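PDB 4UQW: protein CLPV1 from Pseudomonas aeruginosa, which is the ATPase of a type VI secretion system and probably disassembles the contracted TssB-TssC sheath, the part described here being its N-terminal domain. Local coordinates for residues Pro51-Val59 against Val114-Gly122. Numbering follows the deposited sequence.
Sequences PDSDLHQIV and VRTGYLVIG
Two first torsions set up the meeting of Asp-54 and Arg-115: the aspartate turns CG beside its own backbone N (chi1 -69°), while the arginine holds CG between its N and carbonyl carbon (chi1 55°) and then bends at chi3, bringing NE back to the carboxylate. The result is a textbook side-on salt bridge. Arg-115 NE gives its hydrogen to the syn lone pair of Asp-54 OD2 at 2.7 Å, and NH2 of Arg-115 reaches OD1 of Asp-54 at 2.9 Å in an almost straight bond. The carboxylate and guanidinium planes are 22° apart, nearly coplanar. The anti lone pair of Asp-54 OD2 accepts the backbone N-H of Gly-117 (N to OD2 2.8 Å), in the first turn of helix 116-124. Thr-116 places OG1 3.2 Å from CB of Asp-54; this OG1 accepts a weak bond from Leu-55 N, its stronger partner being Glu-161, which also accepts from Asp-54 N. Alongside, CD1 of Ile-58 rests on CA of Gly-117 (3.7 Å), and CD1 of Leu-55 meets CG2 of Val-120 at 4.1 Å. Leu-148 of helix 145-150 touches both Ile-58 and Val-120, while Phe-44 and Leu-48 of helix 40-49 pack on Leu-55. One carboxylate thus joins the N-terminal turns of two helices in the Clp-type N domain, and Gly-117 N, with the positive end of its helix dipole, would be expected to reinforce the guanidinium in stabilising the charged form of Asp-54.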
loop_
_atom_site.group_PDB
_atom_site.type_symbol
_atom_site.label_atom_id
_atom_site.label_comp_id
_atom_site.label_asym_id
_atom_site.label_seq_id
_atom_site.Cartn_x
_atom_site.Cartn_y
_atom_site.Cartn_z
ATOM N N PRO A 51 8.387 7.997 9.952
ATOM C CA PRO A 51 8.526 9.451 9.943
ATOM C C PRO A 51 8.077 10.107 8.634
ATOM O O PRO A 51 7.536 11.236 8.643
ATOM C CB PRO A 51 10.032 9.656 10.121
ATOM C CG PRO A 51 10.502 8.400 10.780
ATOM C CD PRO A 51 9.675 7.296 10.178
ATOM N N ASP A 52 8.287 9.406 7.514
ATOM C CA ASP A 52 7.963 9.946 6.195
ATOM C C ASP A 52 7.952 8.818 5.183
ATOM O O ASP A 52 8.505 7.734 5.432
ATOM C CB ASP A 52 8.977 11.034 5.812
ATOM C CG ASP A 52 8.488 11.962 4.693
ATOM O OD1 ASP A 52 7.275 12.057 4.413
ATOM O OD2 ASP A 52 9.365 12.659 4.103
ATOM N N SER A 53 7.335 9.080 4.036
ATOM C CA SER A 53 7.212 8.117 2.948
ATOM C C SER A 53 6.553 8.798 1.757
ATOM O O SER A 53 6.065 9.930 1.894
ATOM C CB SER A 53 6.362 6.906 3.329
ATOM O OG SER A 53 4.984 7.328 3.461
ATOM N N ASP A 54 6.479 8.109 0.623
ATOM C CA ASP A 54 5.709 8.664 -0.495
ATOM C C ASP A 54 4.251 8.836 -0.082
ATOM O O ASP A 54 3.608 9.788 -0.499
ATOM C CB ASP A 54 5.672 7.724 -1.705
ATOM C CG ASP A 54 6.982 7.570 -2.391
ATOM O OD1 ASP A 54 7.929 8.350 -2.108
ATOM O OD2 ASP A 54 7.001 6.689 -3.270
ATOM N N LEU A 55 3.720 7.879 0.679
ATOM C CA LEU A 55 2.324 7.970 1.079
ATOM C C LEU A 55 2.069 9.241 1.928
ATOM O O LEU A 55 1.044 9.945 1.749
ATOM C CB LEU A 55 1.921 6.681 1.862
ATOM C CG LEU A 55 0.460 6.599 2.239
ATOM C CD1 LEU A 55 -0.505 6.709 1.013
ATOM C CD2 LEU A 55 0.253 5.210 2.846
ATOM N N HIS A 56 2.969 9.559 2.882
ATOM C CA HIS A 56 2.813 10.781 3.649
ATOM C C HIS A 56 2.713 11.984 2.750
ATOM O O HIS A 56 1.887 12.900 2.984
ATOM C CB HIS A 56 3.985 11.047 4.602
ATOM C CG HIS A 56 4.124 10.099 5.762
ATOM N ND1 HIS A 56 4.480 8.771 5.624
ATOM C CD2 HIS A 56 4.067 10.335 7.106
ATOM C CE1 HIS A 56 4.623 8.225 6.825
ATOM N NE2 HIS A 56 4.379 9.152 7.738
ATOM N N GLN A 57 3.647 12.068 1.804
ATOM C CA GLN A 57 3.718 13.243 0.954
ATOM C C GLN A 57 2.557 13.328 -0.009
ATOM O O GLN A 57 2.064 14.426 -0.265
ATOM C CB GLN A 57 5.058 13.239 0.179
ATOM C CG GLN A 57 6.220 13.352 1.184
ATOM C CD GLN A 57 6.131 14.659 1.980
ATOM O OE1 GLN A 57 5.843 15.719 1.429
ATOM N NE2 GLN A 57 6.312 14.576 3.285
ATOM N N ILE A 58 2.141 12.191 -0.569
ATOM C CA ILE A 58 0.977 12.161 -1.456
ATOM C C ILE A 58 -0.283 12.599 -0.691
ATOM O O ILE A 58 -1.077 13.363 -1.227
ATOM C CB ILE A 58 0.816 10.764 -2.049
ATOM C CG1 ILE A 58 1.925 10.524 -3.089
ATOM C CG2 ILE A 58 -0.557 10.586 -2.712
ATOM C CD1 ILE A 58 2.048 9.029 -3.525
ATOM N N VAL A 59 -0.405 12.170 0.553
ATOM C CA VAL A 59 -1.558 12.596 1.379
ATOM C C VAL A 59 -1.518 14.114 1.493
ATOM O O VAL A 59 -2.552 14.802 1.305
ATOM C CB VAL A 59 -1.529 11.888 2.762
ATOM C CG1 VAL A 59 -2.329 12.628 3.859
ATOM C CG2 VAL A 59 -2.022 10.449 2.585
ATOM N N VAL A 114 9.872 -0.999 -6.538
ATOM C CA VAL A 114 8.533 -0.448 -6.332
ATOM C C VAL A 114 8.494 0.325 -5.018
ATOM O O VAL A 114 8.689 -0.240 -3.939
ATOM C CB VAL A 114 7.496 -1.595 -6.342
ATOM C CG1 VAL A 114 6.041 -1.107 -6.018
ATOM C CG2 VAL A 114 7.580 -2.382 -7.679
ATOM N N ARG A 115 8.285 1.635 -5.135
ATOM C CA ARG A 115 8.120 2.516 -3.989
ATOM C C ARG A 115 6.643 2.658 -3.674
ATOM O O ARG A 115 5.755 2.327 -4.486
ATOM C CB ARG A 115 8.758 3.893 -4.263
ATOM C CG ARG A 115 8.246 4.604 -5.546
ATOM C CD ARG A 115 9.180 5.774 -5.947
ATOM N NE ARG A 115 9.199 6.799 -4.915
ATOM C CZ ARG A 115 10.062 7.809 -4.955
ATOM N NH1 ARG A 115 10.978 7.869 -5.944
ATOM N NH2 ARG A 115 10.008 8.741 -4.023
ATOM N N THR A 116 6.343 3.199 -2.511
ATOM C CA THR A 116 4.917 3.213 -2.138
ATOM C C THR A 116 4.085 4.130 -3.034
ATOM O O THR A 116 2.887 3.851 -3.234
ATOM C CB THR A 116 4.680 3.555 -0.636
ATOM O OG1 THR A 116 5.089 4.885 -0.344
ATOM C CG2 THR A 116 5.439 2.564 0.256
ATOM N N GLY A 117 4.683 5.124 -3.694
ATOM C CA GLY A 117 3.881 5.967 -4.554
ATOM C C GLY A 117 3.485 5.190 -5.799
ATOM O O GLY A 117 2.416 5.452 -6.368
ATOM N N TYR A 118 4.315 4.221 -6.227
ATOM C CA TYR A 118 3.882 3.386 -7.363
ATOM C C TYR A 118 2.788 2.413 -6.936
ATOM O O TYR A 118 1.937 2.058 -7.761
ATOM C CB TYR A 118 5.057 2.576 -7.939
ATOM C CG TYR A 118 6.213 3.413 -8.424
ATOM C CD1 TYR A 118 6.091 4.751 -8.694
ATOM C CD2 TYR A 118 7.455 2.807 -8.588
ATOM C CE1 TYR A 118 7.183 5.508 -9.164
ATOM C CE2 TYR A 118 8.564 3.537 -9.055
ATOM C CZ TYR A 118 8.418 4.875 -9.308
ATOM O OH TYR A 118 9.514 5.633 -9.698
ATOM N N LEU A 119 2.804 1.951 -5.679
ATOM C CA LEU A 119 1.687 1.156 -5.188
ATOM C C LEU A 119 0.386 1.959 -5.233
ATOM O O LEU A 119 -0.648 1.442 -5.655
ATOM C CB LEU A 119 1.874 0.684 -3.738
ATOM C CG LEU A 119 3.107 -0.160 -3.482
ATOM C CD1 LEU A 119 3.300 -0.301 -1.953
ATOM C CD2 LEU A 119 2.925 -1.575 -4.076
ATOM N N VAL A 120 0.443 3.234 -4.852
ATOM C CA VAL A 120 -0.771 4.046 -4.917
ATOM C C VAL A 120 -1.265 4.181 -6.357
ATOM O O VAL A 120 -2.460 4.013 -6.606
ATOM C CB VAL A 120 -0.480 5.439 -4.307
ATOM C CG1 VAL A 120 -1.689 6.372 -4.476
ATOM C CG2 VAL A 120 -0.218 5.274 -2.806
ATOM N N ILE A 121 -0.374 4.460 -7.326
ATOM C CA ILE A 121 -0.797 4.595 -8.698
ATOM C C ILE A 121 -1.386 3.282 -9.195
ATOM O O ILE A 121 -2.461 3.278 -9.825
ATOM C CB ILE A 121 0.389 5.000 -9.593
ATOM C CG1 ILE A 121 0.750 6.462 -9.287
ATOM C CG2 ILE A 121 0.049 4.819 -11.093
ATOM C CD1 ILE A 121 2.139 6.858 -9.857
ATOM N N GLY A 122 -0.732 2.160 -8.912
ATOM C CA GLY A 122 -1.237 0.886 -9.424
ATOM C C GLY A 122 -2.635 0.580 -8.849
ATOM O O GLY A 122 -3.525 0.046 -9.543
#